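Ribonucleoside-diphosphate reductase, alpha chain (Actinobacillus ureae ATCC 25976, PDB 6DQX) probably catalyses the reduction of ribonucleoside diphosphates to deoxyribonucleotides, serving as the catalytic alpha subunit of a class Id ribonucleotide reductase. Local coordinates at residues Thr120-Gly125 / Met330-Arg335; Met126-Gly131 / Thr166-Ile171; Met295-Phe300 / Leu348-Trp353; Ile376-Gln381 / Gln513-Gln518; Lys495-Ile500 / Asn523-Pro528. All blocks are in the same frame, centred on the assembly; numbering follows the deposited sequence.

Contact 1 of 5, residues Thr120-Gly125 / Met330-Arg335; sequences TTAEVG and MPFLDR
Glu123 OE2 is gripped from several directions: it accepts from Arg335 NE at 3.0 Å, from water 1 and from Ser287 OG. The second carboxylate oxygen, OE1, takes Arg335 NH2 at 2.8 Å with a nearly straight N-H...O angle of 167°, and also bonds to Ser108. The result is a side-on, two-nitrogen salt bridge. Both oxygens lie within 3° of the guanidinium plane, but the carboxylate is turned 41° against that plane, so both nitrogens approach from above it. Arg335 NH2 also donates, less directly, to Thr120 OG1 at 3.1 Å; that hydroxyl is bonded to Glu116 O as well. Water 1 ties the carboxylate to the backbone, donating to Phe332 O at 2.8 Å and accepting from Arg335 N. Beside this polar cluster, Ala122 CB sits over one face of the Phe332 ring, a CH-pi contact 3.6 Å from the centroid. The contact thus pins the type II turn Met330-Leu333 and the start of helix 334-343 against helix 114-130. Strand 105-109 supplies Ser108 and Phe106 alongside, helix 156-170 packs on Thr120, and Val119 of the second subunit packs on Phe332, placing the contact at the interface with the second subunit.

Contact 2 of 5, residues Met126-Gly131 / Thr166-Ile171; sequences MMSKIG and TVIDVI
Ser128 and Lys129, near the C-terminal end of helix 114-130, meet the last turn of helix 156-170 and Ile171 just beyond it, in a helix-to-helix packing within the family's barrel domain. No hydrogen bond crosses between the segments, and the evidence for association is van der Waals contact, with 188 Å² buried in total. Following the first segment, Ser128 comes first. Its CB points at the other segment and lies 3.8 Å from Ile171 CG2 and 3.7 Å from Ile171 O. Ser128 OG rests 3.8 Å from Ile168 CG2, a methyl contact; the polar need of the hydroxyl is met within its own helix by Val124 O. This follows from chi1 of -58°, which keeps OG beside the backbone N and directs it back along the helix. Lys129 is next, and here the backbone does much of the touching, while CB adds a side-chain contact with the same Ile171 methyl. Beyond CB the lysine chain bends at chi2 and departs from the neighbouring helix. Val167, also aimed at this helix, packs on Val124 and Thr121, one and two turns before Ser128. The second subunit borders the site, Met118 of that chain packing on Ile171 and its Ile114 on Lys129. With chi1 of -56°, Ile171 sets CG2 anti to its backbone N and brings that methyl to 3.5 Å from Lys129 N.

Contact 3 of 5, residues Met295-Phe300 / Leu348-Trp353; sequences MNLLYF and LGVLGW
A parallel pair of strands in the mixed sheet of the barrel domain forms this contact: the end of strand 288-296 runs beside strand 347-351, the touching parts only 12° apart. Three backbone hydrogen bonds set the register, Met295 N to Gly349 O at 2.9 Å, Leu351 N to Met295 O at 3.0 Å, and Leu297 N to Leu351 O at 2.8 Å. Met295 thus bonds through both N and O to the residues flanking Val350, its bridge partner, as parallel pairing requires. The last bond reaches past the regular strand into the short 3-10 turn at 297-298. There Asn296 OD1 accepts from Leu298 N, an Asx turn where the strand gives way to the 3-10 turn, while Asn296 ND2 is held by Gly83 O. On the same sheet face as Asn296, Leu351 CD1 lies 3.7 Å from Asn296 OD1. Met295 and Val350 point to the other face; Met295 CG touches Leu348 CD2, and its bent chain then leads toward helix 308-327. Gly352, with positive phi (79°), follows as the N-cap of helix 353-359, its CA 4.2 Å from Asn296 OD1. Helix 367-395 packs on Leu297, Val350 and Trp353, and Trp353 NE1 bonds to Gln508. Leu297 is wedged between strand and tryptophan: CD2 lies 3.8 Å from Val350 CG1, and CD1 approaches Trp353 CB to 4.1 Å.

Contact 4 of 5, residues Ile376-Gln381 / Gln513-Gln518; sequences IFKTLQ and QKYIDQ
The backbones come closest where Gln381 of helix 367-395 faces Tyr515, CA to CA 5.6 Å, the tyrosine standing in a type I beta turn, Gln513-Ile516, that follows helix 502-513. This is a helix-against-turn packing between two parts of the barrel domain, with no hydrogen bond between the segments. Tyr515 carries it, aimed at the helix. Its ring lies over the helix backbone at Phe377 and Lys378: Lys378 CB sits over one face in a CH-pi contact, 3.9 Å from the centroid and 22° off the normal. Lys514 CG, from the turn itself, covers the opposite face at 3.6 Å above the plane, so the ring is held between two aliphatic lysine stems. Both ammonium groups lead elsewhere, Lys378 NZ to Glu382 and Lys514 NZ to Gln511 O. At the far end of the ring, Tyr515 OH hydrogen-bonds to Asn374 OD1, one turn before Lys378 on helix 367-395, a bond that would restrain the ring's direction. Phe377 contributes its CB, 4.0 Å from Tyr515 CD2, and its ring reaches Ile516 CD1. Gln381 approaches from the other end of the segment; with CG anti to the backbone N (chi1 -179°) its chain extends across Tyr515. Its amide stands nearly perpendicular to the ring plane, 89° apart, and sets OE1 at the ring edge, 3.4 Å from Tyr515 CD1.

Contact 5 of 5, residues Lys495-Ile500 / Asn523-Pro528; sequences KTFSEI and NIMVHP
Met525 lies across one face of the Phe497 ring, the two side chains meeting at a slant. Its CB stands 4.2 Å from the ring centroid and 7° off the normal, a CH-pi contact over the centre of the face. SD is farther out, 4.9 Å from the centroid and 31° off the normal, making an oblique Met-aromatic contact. The bend at chi3 (-86°) swings CE back toward Phe497 CD2, at 3.9 Å. The ring's edge is occupied as well: Asn523 O lies in its plane, 3.6 Å from Phe497 CZ. Ser498 CB also touches the sulfur, 3.7 Å from Met525 SD. Where the backbones are nearest, water 2 bridges them, donating to Ser498 O at 3.1 Å and Met525 O at 2.8 Å. The contact joins the loop between helices 488-493 and 502-513 to strand 524-525, at the edge where that short strand pairs in parallel with strand 549-554. Tyr554 of that strand packs on Met525, while Gln502, at the start of helix 502-513, accepts from Met525 N.

From the N terminus, helix 114-130 opens both contact 1 and contact 2. Contact 2 closes first, after 34 intervening residues, within the much longer loop that contact 1 closes at helix 334-343; the two touch, as where Phe332 packs on Met126, and both border the second subunit. Contact 3 opens before contact 1 closes, so these two cross; it closes a 47-residue loop by pairing strands 288-296 and 347-351. Contact 4 then joins helix 367-395 to the turn after helix 502-513, and touches contact 3 through Ile376 and Leu380. Contact 5 crosses contact 4, closing a 22-residue loop between the segment before helix 502-513 and strand 524-525, in the same sheet as contact 3.

Contact 1 of 5, residues Thr120-Gly125 / Met330-Arg335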
# COMPACT_ATOMS: atom_id res chain seq x y z
N THR A 120 4.24 0.94 -8.29
CA THR A 120 4.59 2.24 -7.71
C THR A 120 4.47 2.23 -6.18
O THR A 120 5.33 2.76 -5.50
CB THR A 120 3.74 3.37 -8.32
OG1 THR A 120 3.79 3.26 -9.74
CG2 THR A 120 4.27 4.76 -7.87
N THR A 121 3.44 1.56 -5.65
CA THR A 121 3.28 1.42 -4.21
C THR A 121 4.50 0.76 -3.55
O THR A 121 5.01 1.25 -2.53
CB THR A 121 1.96 0.63 -3.88
OG1 THR A 121 0.85 1.34 -4.43
CG2 THR A 121 1.73 0.51 -2.42
N ALA A 122 4.97 -0.33 -4.14
CA ALA A 122 6.12 -1.04 -3.61
C ALA A 122 7.40 -0.19 -3.75
O ALA A 122 8.23 -0.21 -2.86
CB ALA A 122 6.27 -2.40 -4.29
N GLU A 123 7.55 0.57 -4.84
CA GLU A 123 8.71 1.50 -4.99
C GLU A 123 8.75 2.49 -3.87
O GLU A 123 9.77 2.61 -3.17
CB GLU A 123 8.66 2.27 -6.31
CG GLU A 123 8.99 1.50 -7.57
CD GLU A 123 8.76 2.34 -8.81
OE1 GLU A 123 7.81 3.15 -8.83
OE2 GLU A 123 9.50 2.20 -9.80
N VAL A 124 7.61 3.17 -3.66
CA VAL A 124 7.48 4.16 -2.61
C VAL A 124 7.71 3.57 -1.21
O VAL A 124 8.39 4.18 -0.36
CB VAL A 124 6.13 4.91 -2.70
CG1 VAL A 124 5.95 5.86 -1.52
CG2 VAL A 124 6.02 5.68 -4.01
N GLY A 125 7.19 2.37 -0.95
CA GLY A 125 7.48 1.70 0.28
C GLY A 125 8.95 1.46 0.53
O GLY A 125 9.46 1.79 1.59
N MET A 330 18.14 -4.96 -6.03
CA MET A 330 17.27 -4.47 -4.96
C MET A 330 15.84 -4.67 -5.37
O MET A 330 15.39 -4.16 -6.43
CB MET A 330 17.55 -3.03 -4.55
CG MET A 330 18.68 -2.95 -3.55
SD MET A 330 19.27 -1.29 -3.16
CE MET A 330 17.90 -0.74 -2.15
N PRO A 331 15.10 -5.44 -4.55
CA PRO A 331 13.72 -5.69 -4.91
C PRO A 331 12.96 -4.38 -5.08
O PRO A 331 13.13 -3.50 -4.21
CB PRO A 331 13.16 -6.48 -3.72
CG PRO A 331 14.12 -6.29 -2.59
CD PRO A 331 15.44 -5.90 -3.18
N PHE A 332 12.23 -4.29 -6.21
CA PHE A 332 11.22 -3.27 -6.56
C PHE A 332 11.78 -1.99 -7.18
O PHE A 332 11.01 -1.15 -7.64
CB PHE A 332 10.32 -2.91 -5.37
CG PHE A 332 9.48 -4.05 -4.89
CD1 PHE A 332 8.57 -4.65 -5.74
CD2 PHE A 332 9.58 -4.50 -3.57
CE1 PHE A 332 7.77 -5.71 -5.30
CE2 PHE A 332 8.77 -5.55 -3.13
CZ PHE A 332 7.87 -6.14 -3.99
N LEU A 333 13.11 -1.88 -7.24
CA LEU A 333 13.77 -0.69 -7.79
C LEU A 333 14.23 -0.86 -9.26
O LEU A 333 15.04 -0.04 -9.77
CB LEU A 333 14.93 -0.33 -6.89
CG LEU A 333 14.60 -0.05 -5.41
CD1 LEU A 333 15.79 0.59 -4.74
CD2 LEU A 333 13.35 0.80 -5.23
N ASP A 334 13.69 -1.85 -9.97
CA ASP A 334 14.14 -2.13 -11.35
C ASP A 334 13.94 -0.95 -12.31
O ASP A 334 14.74 -0.76 -13.22
CB ASP A 334 13.52 -3.40 -11.96
CG ASP A 334 12.00 -3.41 -11.90
OD1 ASP A 334 11.44 -3.16 -10.80
OD2 ASP A 334 11.37 -3.69 -12.94
N ARG A 335 12.88 -0.16 -12.10
CA ARG A 335 12.60 0.96 -13.02
C ARG A 335 13.61 2.07 -12.83
O ARG A 335 13.97 2.73 -13.80
CB ARG A 335 11.18 1.50 -12.85
CG ARG A 335 10.10 0.49 -13.20
CD ARG A 335 8.79 1.12 -13.58
NE ARG A 335 8.16 1.76 -12.43
CZ ARG A 335 6.93 2.25 -12.40
NH1 ARG A 335 6.16 2.24 -13.48
NH2 ARG A 335 6.47 2.80 -11.28
O HOH W 1 11.57 0.60 -9.73

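Contact 2 of 5, residues Met126-Gly131 / Thr166-Ile171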
# COMPACT_ATOMS: atom_id res chain seq x y z
N MET A 126 9.64 0.90 -0.47
CA MET A 126 11.04 0.58 -0.33
C MET A 126 11.87 1.86 -0.16
O MET A 126 12.79 1.89 0.67
CB MET A 126 11.58 -0.20 -1.53
CG MET A 126 11.02 -1.61 -1.69
SD MET A 126 11.27 -2.59 -0.21
CE MET A 126 13.04 -2.68 -0.09
N MET A 127 11.54 2.89 -0.93
CA MET A 127 12.24 4.19 -0.82
C MET A 127 11.93 4.98 0.45
O MET A 127 12.80 5.68 0.96
CB MET A 127 11.98 5.05 -2.05
CG MET A 127 12.63 4.51 -3.31
SD MET A 127 14.40 4.25 -3.12
CE MET A 127 14.96 5.87 -2.62
N SER A 128 10.71 4.86 0.97
CA SER A 128 10.39 5.47 2.28
C SER A 128 11.20 4.87 3.44
O SER A 128 11.48 5.56 4.42
CB SER A 128 8.89 5.35 2.59
OG SER A 128 8.12 5.97 1.57
N LYS A 129 11.54 3.59 3.34
CA LYS A 129 12.43 2.96 4.32
C LYS A 129 13.85 3.46 4.14
O LYS A 129 14.52 3.75 5.12
CB LYS A 129 12.43 1.43 4.19
CG LYS A 129 13.37 0.68 5.13
CD LYS A 129 13.00 0.92 6.60
CE LYS A 129 13.57 -0.15 7.53
NZ LYS A 129 12.93 -0.13 8.89
N ILE A 130 14.31 3.50 2.89
CA ILE A 130 15.71 3.81 2.55
C ILE A 130 16.00 5.32 2.67
O ILE A 130 17.09 5.72 3.11
CB ILE A 130 16.04 3.29 1.13
CG1 ILE A 130 16.01 1.75 1.12
CG2 ILE A 130 17.39 3.82 0.64
CD1 ILE A 130 15.89 1.09 -0.25
N GLY A 131 15.01 6.13 2.29
CA GLY A 131 15.06 7.60 2.39
C GLY A 131 15.48 8.23 1.09
O GLY A 131 15.91 7.55 0.15
N THR A 166 -0.90 6.64 3.07
CA THR A 166 -0.72 5.60 4.09
C THR A 166 0.65 4.98 4.09
O THR A 166 1.22 4.75 5.17
CB THR A 166 -1.80 4.49 3.95
OG1 THR A 166 -3.08 5.07 4.15
CG2 THR A 166 -1.62 3.43 4.99
N VAL A 167 1.21 4.71 2.92
CA VAL A 167 2.54 4.11 2.86
C VAL A 167 3.54 4.97 3.65
O VAL A 167 4.30 4.43 4.46
CB VAL A 167 3.05 3.91 1.41
CG1 VAL A 167 4.54 3.60 1.41
CG2 VAL A 167 2.29 2.81 0.71
N ILE A 168 3.52 6.28 3.43
CA ILE A 168 4.47 7.17 4.13
C ILE A 168 4.12 7.37 5.62
O ILE A 168 5.01 7.60 6.43
CB ILE A 168 4.72 8.51 3.41
CG1 ILE A 168 3.51 9.45 3.54
CG2 ILE A 168 5.09 8.26 1.96
CD1 ILE A 168 3.70 10.79 2.86
N ASP A 169 2.84 7.27 5.97
CA ASP A 169 2.44 7.25 7.39
C ASP A 169 3.01 6.04 8.12
O ASP A 169 3.41 6.15 9.29
CB ASP A 169 0.90 7.22 7.49
CG ASP A 169 0.39 7.36 8.92
OD1 ASP A 169 1.11 7.85 9.82
OD2 ASP A 169 -0.76 6.96 9.16
N VAL A 170 3.07 4.90 7.42
CA VAL A 170 3.44 3.61 8.00
C VAL A 170 4.94 3.32 7.94
O VAL A 170 5.48 2.73 8.88
CB VAL A 170 2.59 2.50 7.30
CG1 VAL A 170 3.17 1.13 7.49
CG2 VAL A 170 1.16 2.60 7.79
N ILE A 171 5.62 3.74 6.87
CA ILE A 171 7.03 3.43 6.66
C ILE A 171 7.84 4.72 6.71
O ILE A 171 7.50 5.69 6.03
CB ILE A 171 7.25 2.78 5.28
CG1 ILE A 171 6.38 1.53 5.14
CG2 ILE A 171 8.71 2.41 5.06
CD1 ILE A 171 6.30 1.04 3.73

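Contact 3 of 5, residues Met295-Phe300 / Leu348-Trp353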
# COMPACT_ATOMS: atom_id res chain seq x y z
N MET A 295 27.79 23.66 -5.29
CA MET A 295 28.91 24.60 -5.25
C MET A 295 28.59 25.78 -4.33
O MET A 295 27.52 26.34 -4.41
CB MET A 295 29.21 25.12 -6.65
CG MET A 295 29.77 24.08 -7.62
SD MET A 295 31.33 23.31 -7.15
CE MET A 295 32.42 24.72 -6.98
N ASN A 296 29.55 26.18 -3.51
CA ASN A 296 29.37 27.29 -2.59
C ASN A 296 29.73 28.57 -3.32
O ASN A 296 30.91 28.88 -3.48
CB ASN A 296 30.28 27.12 -1.38
CG ASN A 296 30.02 28.14 -0.30
OD1 ASN A 296 29.22 29.05 -0.46
ND2 ASN A 296 30.77 28.03 0.81
N LEU A 297 28.70 29.31 -3.70
CA LEU A 297 28.91 30.56 -4.46
C LEU A 297 29.58 31.67 -3.66
O LEU A 297 30.11 32.62 -4.26
CB LEU A 297 27.59 31.07 -5.01
CG LEU A 297 26.82 30.10 -5.91
CD1 LEU A 297 25.62 30.79 -6.51
CD2 LEU A 297 27.67 29.47 -7.01
N LEU A 298 29.61 31.57 -2.32
CA LEU A 298 30.37 32.54 -1.53
C LEU A 298 31.80 32.67 -2.05
O LEU A 298 32.39 33.77 -2.02
CB LEU A 298 30.39 32.13 -0.05
CG LEU A 298 31.23 32.99 0.91
CD1 LEU A 298 30.79 34.44 0.83
CD2 LEU A 298 31.08 32.48 2.33
N TYR A 299 32.37 31.56 -2.50
CA TYR A 299 33.74 31.53 -2.98
C TYR A 299 33.89 31.51 -4.49
O TYR A 299 34.93 31.09 -5.00
CB TYR A 299 34.46 30.33 -2.32
CG TYR A 299 34.47 30.41 -0.81
CD1 TYR A 299 34.98 31.54 -0.16
CD2 TYR A 299 33.95 29.37 -0.02
CE1 TYR A 299 34.98 31.63 1.23
CE2 TYR A 299 33.94 29.46 1.37
CZ TYR A 299 34.47 30.58 1.99
OH TYR A 299 34.47 30.67 3.36
N PHE A 300 32.87 31.96 -5.22
CA PHE A 300 32.90 31.95 -6.69
C PHE A 300 34.20 32.55 -7.25
O PHE A 300 34.84 31.95 -8.13
CB PHE A 300 31.70 32.69 -7.28
CG PHE A 300 31.73 32.78 -8.78
CD1 PHE A 300 31.49 31.65 -9.57
CD2 PHE A 300 32.03 33.98 -9.42
CE1 PHE A 300 31.55 31.72 -10.95
CE2 PHE A 300 32.07 34.04 -10.81
CZ PHE A 300 31.84 32.93 -11.57
N LEU A 348 23.81 18.86 -10.14
CA LEU A 348 24.75 19.72 -9.43
C LEU A 348 24.05 21.08 -9.21
O LEU A 348 23.50 21.67 -10.16
CB LEU A 348 26.03 19.90 -10.24
CG LEU A 348 27.12 20.81 -9.65
CD1 LEU A 348 28.50 20.26 -10.03
CD2 LEU A 348 26.97 22.28 -10.08
N GLY A 349 24.06 21.54 -7.97
CA GLY A 349 23.38 22.76 -7.55
C GLY A 349 24.31 23.78 -6.96
O GLY A 349 25.54 23.71 -7.14
N VAL A 350 23.73 24.73 -6.20
CA VAL A 350 24.48 25.81 -5.58
C VAL A 350 23.90 26.17 -4.24
O VAL A 350 22.76 25.82 -3.93
CB VAL A 350 24.44 27.13 -6.44
CG1 VAL A 350 25.00 26.85 -7.83
CG2 VAL A 350 23.03 27.71 -6.53
N LEU A 351 24.73 26.81 -3.43
CA LEU A 351 24.24 27.55 -2.25
C LEU A 351 25.10 28.79 -2.04
O LEU A 351 26.09 28.98 -2.75
CB LEU A 351 24.22 26.65 -1.01
CG LEU A 351 25.43 25.77 -0.74
CD1 LEU A 351 26.58 26.53 -0.13
CD2 LEU A 351 25.03 24.61 0.20
N GLY A 352 24.67 29.66 -1.15
CA GLY A 352 25.45 30.84 -0.81
C GLY A 352 25.34 31.97 -1.81
O GLY A 352 26.23 32.82 -1.85
N TRP A 353 24.30 31.99 -2.64
CA TRP A 353 24.08 33.11 -3.59
C TRP A 353 23.97 34.45 -2.86
O TRP A 353 24.70 35.41 -3.19
CB TRP A 353 22.80 32.86 -4.38
CG TRP A 353 22.28 33.96 -5.28
CD1 TRP A 353 20.99 34.40 -5.34
CD2 TRP A 353 23.02 34.72 -6.26
NE1 TRP A 353 20.87 35.39 -6.31
CE2 TRP A 353 22.09 35.60 -6.89
CE3 TRP A 353 24.35 34.73 -6.69
CZ2 TRP A 353 22.48 36.51 -7.90
CZ3 TRP A 353 24.73 35.66 -7.69
CH2 TRP A 353 23.78 36.51 -8.28

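Contact 4 of 5, residues Ile376-Gln381 / Gln513-Gln518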
# COMPACT_ATOMS: atom_id res chain seq x y z
N ILE A 376 27.82 33.69 -13.11
CA ILE A 376 27.97 32.46 -12.31
C ILE A 376 27.35 31.25 -13.00
O ILE A 376 28.01 30.20 -13.16
CB ILE A 376 27.39 32.67 -10.90
CG1 ILE A 376 28.36 33.57 -10.11
CG2 ILE A 376 27.19 31.33 -10.18
CD1 ILE A 376 27.89 33.98 -8.74
N PHE A 377 26.11 31.41 -13.42
CA PHE A 377 25.39 30.25 -13.99
C PHE A 377 25.85 29.88 -15.39
O PHE A 377 25.89 28.72 -15.72
CB PHE A 377 23.91 30.44 -13.82
CG PHE A 377 23.51 30.30 -12.38
CD1 PHE A 377 23.33 29.03 -11.82
CD2 PHE A 377 23.39 31.39 -11.58
CE1 PHE A 377 23.00 28.91 -10.50
CE2 PHE A 377 23.10 31.28 -10.25
CZ PHE A 377 22.87 30.02 -9.71
N LYS A 378 26.31 30.88 -16.16
CA LYS A 378 26.97 30.59 -17.43
C LYS A 378 28.24 29.78 -17.23
O LYS A 378 28.53 28.82 -17.99
CB LYS A 378 27.24 31.90 -18.21
CG LYS A 378 27.83 31.67 -19.61
CD LYS A 378 27.94 33.00 -20.38
CE LYS A 378 28.31 32.77 -21.84
NZ LYS A 378 29.77 32.54 -22.00
N THR A 379 29.04 30.18 -16.25
CA THR A 379 30.30 29.50 -15.94
C THR A 379 30.03 28.05 -15.53
O THR A 379 30.69 27.12 -16.00
CB THR A 379 31.05 30.22 -14.81
OG1 THR A 379 31.32 31.59 -15.21
CG2 THR A 379 32.34 29.55 -14.49
N LEU A 380 29.07 27.89 -14.64
CA LEU A 380 28.69 26.51 -14.21
C LEU A 380 28.17 25.63 -15.34
O LEU A 380 28.57 24.46 -15.44
CB LEU A 380 27.72 26.58 -13.05
CG LEU A 380 28.40 26.94 -11.72
CD1 LEU A 380 27.33 27.17 -10.66
CD2 LEU A 380 29.43 25.92 -11.29
N GLN A 381 27.35 26.18 -16.23
CA GLN A 381 26.84 25.41 -17.36
C GLN A 381 28.00 24.89 -18.23
O GLN A 381 28.03 23.73 -18.63
CB GLN A 381 25.88 26.23 -18.21
CG GLN A 381 25.29 25.49 -19.40
CD GLN A 381 24.63 26.37 -20.43
OE1 GLN A 381 25.20 27.39 -20.88
NE2 GLN A 381 23.44 25.94 -20.90
N GLN A 513 17.67 30.39 -15.68
CA GLN A 513 17.09 29.16 -16.21
C GLN A 513 17.68 28.72 -17.53
O GLN A 513 17.80 27.52 -17.77
CB GLN A 513 15.57 29.23 -16.30
CG GLN A 513 14.87 27.90 -16.59
CD GLN A 513 15.22 26.81 -15.58
OE1 GLN A 513 14.81 26.88 -14.43
NE2 GLN A 513 15.99 25.81 -16.02
N LYS A 514 18.10 29.67 -18.38
CA LYS A 514 18.69 29.28 -19.66
C LYS A 514 19.98 28.48 -19.52
O LYS A 514 20.38 27.76 -20.45
CB LYS A 514 18.91 30.48 -20.60
CG LYS A 514 20.05 31.41 -20.20
CD LYS A 514 20.14 32.60 -21.15
CE LYS A 514 19.06 33.62 -20.88
NZ LYS A 514 19.23 34.33 -19.59
N TYR A 515 20.65 28.60 -18.37
CA TYR A 515 21.88 27.88 -18.09
C TYR A 515 21.72 26.59 -17.29
O TYR A 515 22.72 25.97 -16.93
CB TYR A 515 22.81 28.78 -17.30
CG TYR A 515 23.11 30.06 -18.02
CD1 TYR A 515 23.77 30.02 -19.23
CD2 TYR A 515 22.74 31.29 -17.50
CE1 TYR A 515 24.06 31.20 -19.93
CE2 TYR A 515 23.01 32.48 -18.20
CZ TYR A 515 23.69 32.41 -19.39
OH TYR A 515 23.98 33.57 -20.09
N ILE A 516 20.48 26.20 -16.99
CA ILE A 516 20.19 25.07 -16.07
C ILE A 516 19.31 24.10 -16.83
O ILE A 516 18.18 24.43 -17.25
CB ILE A 516 19.47 25.58 -14.80
CG1 ILE A 516 20.38 26.49 -13.97
CG2 ILE A 516 19.00 24.39 -13.93
CD1 ILE A 516 19.65 27.31 -12.93
N ASP A 517 19.83 22.90 -17.06
CA ASP A 517 19.09 21.92 -17.84
C ASP A 517 17.92 21.22 -17.09
O ASP A 517 17.00 20.73 -17.74
CB ASP A 517 20.03 20.93 -18.59
CG ASP A 517 21.04 20.24 -17.68
OD1 ASP A 517 20.92 20.34 -16.44
OD2 ASP A 517 21.97 19.57 -18.21
N GLN A 518 17.95 21.20 -15.77
CA GLN A 518 16.78 20.81 -14.98
C GLN A 518 16.08 22.09 -14.49
O GLN A 518 15.85 23.03 -15.28
CB GLN A 518 17.14 19.83 -13.87
CG GLN A 518 17.83 18.54 -14.34
CD GLN A 518 17.64 17.41 -13.34
OE1 GLN A 518 16.50 17.01 -13.05
NE2 GLN A 518 18.72 16.93 -12.75

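Contact 5 of 5, residues Lys495-Ile500 / Asn523-Pro528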
# COMPACT_ATOMS: atom_id res chain seq x y z
N LYS A 495 18.40 43.87 3.47
CA LYS A 495 16.99 43.53 3.46
C LYS A 495 16.81 42.02 3.68
O LYS A 495 17.61 41.20 3.18
CB LYS A 495 16.32 43.91 2.14
CG LYS A 495 15.97 45.37 1.97
CD LYS A 495 15.23 45.53 0.64
CE LYS A 495 15.15 46.97 0.21
NZ LYS A 495 14.03 47.68 0.84
N THR A 496 15.77 41.68 4.42
CA THR A 496 15.36 40.27 4.67
C THR A 496 14.59 39.73 3.47
O THR A 496 14.12 40.49 2.63
CB THR A 496 14.42 40.20 5.89
OG1 THR A 496 13.26 41.01 5.64
CG2 THR A 496 15.12 40.71 7.12
N PHE A 497 14.40 38.41 3.41
CA PHE A 497 13.58 37.75 2.36
C PHE A 497 12.21 38.46 2.24
O PHE A 497 11.77 38.82 1.14
CB PHE A 497 13.40 36.26 2.70
CG PHE A 497 12.90 35.37 1.58
CD1 PHE A 497 12.50 35.84 0.32
CD2 PHE A 497 12.80 34.00 1.82
CE1 PHE A 497 12.06 34.96 -0.66
CE2 PHE A 497 12.35 33.12 0.84
CZ PHE A 497 11.97 33.60 -0.41
N SER A 498 11.56 38.69 3.38
CA SER A 498 10.25 39.36 3.39
C SER A 498 10.25 40.80 2.83
O SER A 498 9.25 41.26 2.27
CB SER A 498 9.66 39.35 4.82
OG SER A 498 10.46 40.11 5.70
N GLU A 499 11.36 41.51 2.98
CA GLU A 499 11.50 42.89 2.51
C GLU A 499 11.91 43.02 1.04
O GLU A 499 11.89 44.11 0.46
CB GLU A 499 12.52 43.62 3.40
CG GLU A 499 12.00 43.85 4.82
CD GLU A 499 13.10 44.18 5.85
OE1 GLU A 499 14.30 43.89 5.61
OE2 GLU A 499 12.73 44.69 6.93
N ILE A 500 12.33 41.91 0.43
CA ILE A 500 12.84 41.89 -0.93
C ILE A 500 11.68 41.76 -1.93
O ILE A 500 10.65 41.13 -1.64
CB ILE A 500 13.92 40.77 -1.08
CG1 ILE A 500 15.21 41.22 -0.39
CG2 ILE A 500 14.23 40.45 -2.54
CD1 ILE A 500 16.22 40.14 -0.09
N ASN A 523 11.04 29.28 -3.79
CA ASN A 523 10.08 29.76 -2.78
C ASN A 523 9.87 31.26 -2.92
O ASN A 523 10.75 31.98 -3.38
CB ASN A 523 10.61 29.46 -1.37
CG ASN A 523 10.67 27.97 -1.06
OD1 ASN A 523 9.76 27.24 -1.41
ND2 ASN A 523 11.75 27.53 -0.40
N ILE A 524 8.70 31.74 -2.51
CA ILE A 524 8.45 33.17 -2.39
C ILE A 524 7.83 33.41 -1.02
O ILE A 524 7.32 32.47 -0.39
CB ILE A 524 7.55 33.74 -3.51
CG1 ILE A 524 6.17 33.09 -3.52
CG2 ILE A 524 8.19 33.57 -4.89
CD1 ILE A 524 5.18 33.81 -4.43
N MET A 525 7.87 34.66 -0.59
CA MET A 525 7.35 35.06 0.71
C MET A 525 6.47 36.26 0.50
O MET A 525 6.91 37.28 -0.07
CB MET A 525 8.49 35.37 1.66
CG MET A 525 8.04 35.45 3.11
SD MET A 525 9.42 35.68 4.23
CE MET A 525 9.98 34.00 4.52
N VAL A 526 5.23 36.15 0.97
CA VAL A 526 4.17 37.08 0.63
C VAL A 526 3.40 37.46 1.91
O VAL A 526 3.05 36.58 2.71
CB VAL A 526 3.23 36.46 -0.42
CG1 VAL A 526 2.09 37.40 -0.78
CG2 VAL A 526 4.01 36.07 -1.67
N HIS A 527 3.16 38.75 2.09
CA HIS A 527 2.39 39.27 3.23
C HIS A 527 0.94 38.78 3.12
O HIS A 527 0.36 38.80 2.02
CB HIS A 527 2.45 40.81 3.21
CG HIS A 527 2.04 41.46 4.49
ND1 HIS A 527 0.78 41.34 5.03
CD2 HIS A 527 2.71 42.29 5.32
CE1 HIS A 527 0.70 42.03 6.15
NE2 HIS A 527 1.86 42.62 6.35
N PRO A 528 0.33 38.31 4.24
CA PRO A 528 -1.08 37.83 4.16
C PRO A 528 -2.12 38.88 3.69
O PRO A 528 -3.16 38.52 3.16
CB PRO A 528 -1.37 37.38 5.60
CG PRO A 528 -0.39 38.14 6.45
CD PRO A 528 0.86 38.20 5.61
O HOH W 2 7.31 39.98 0.28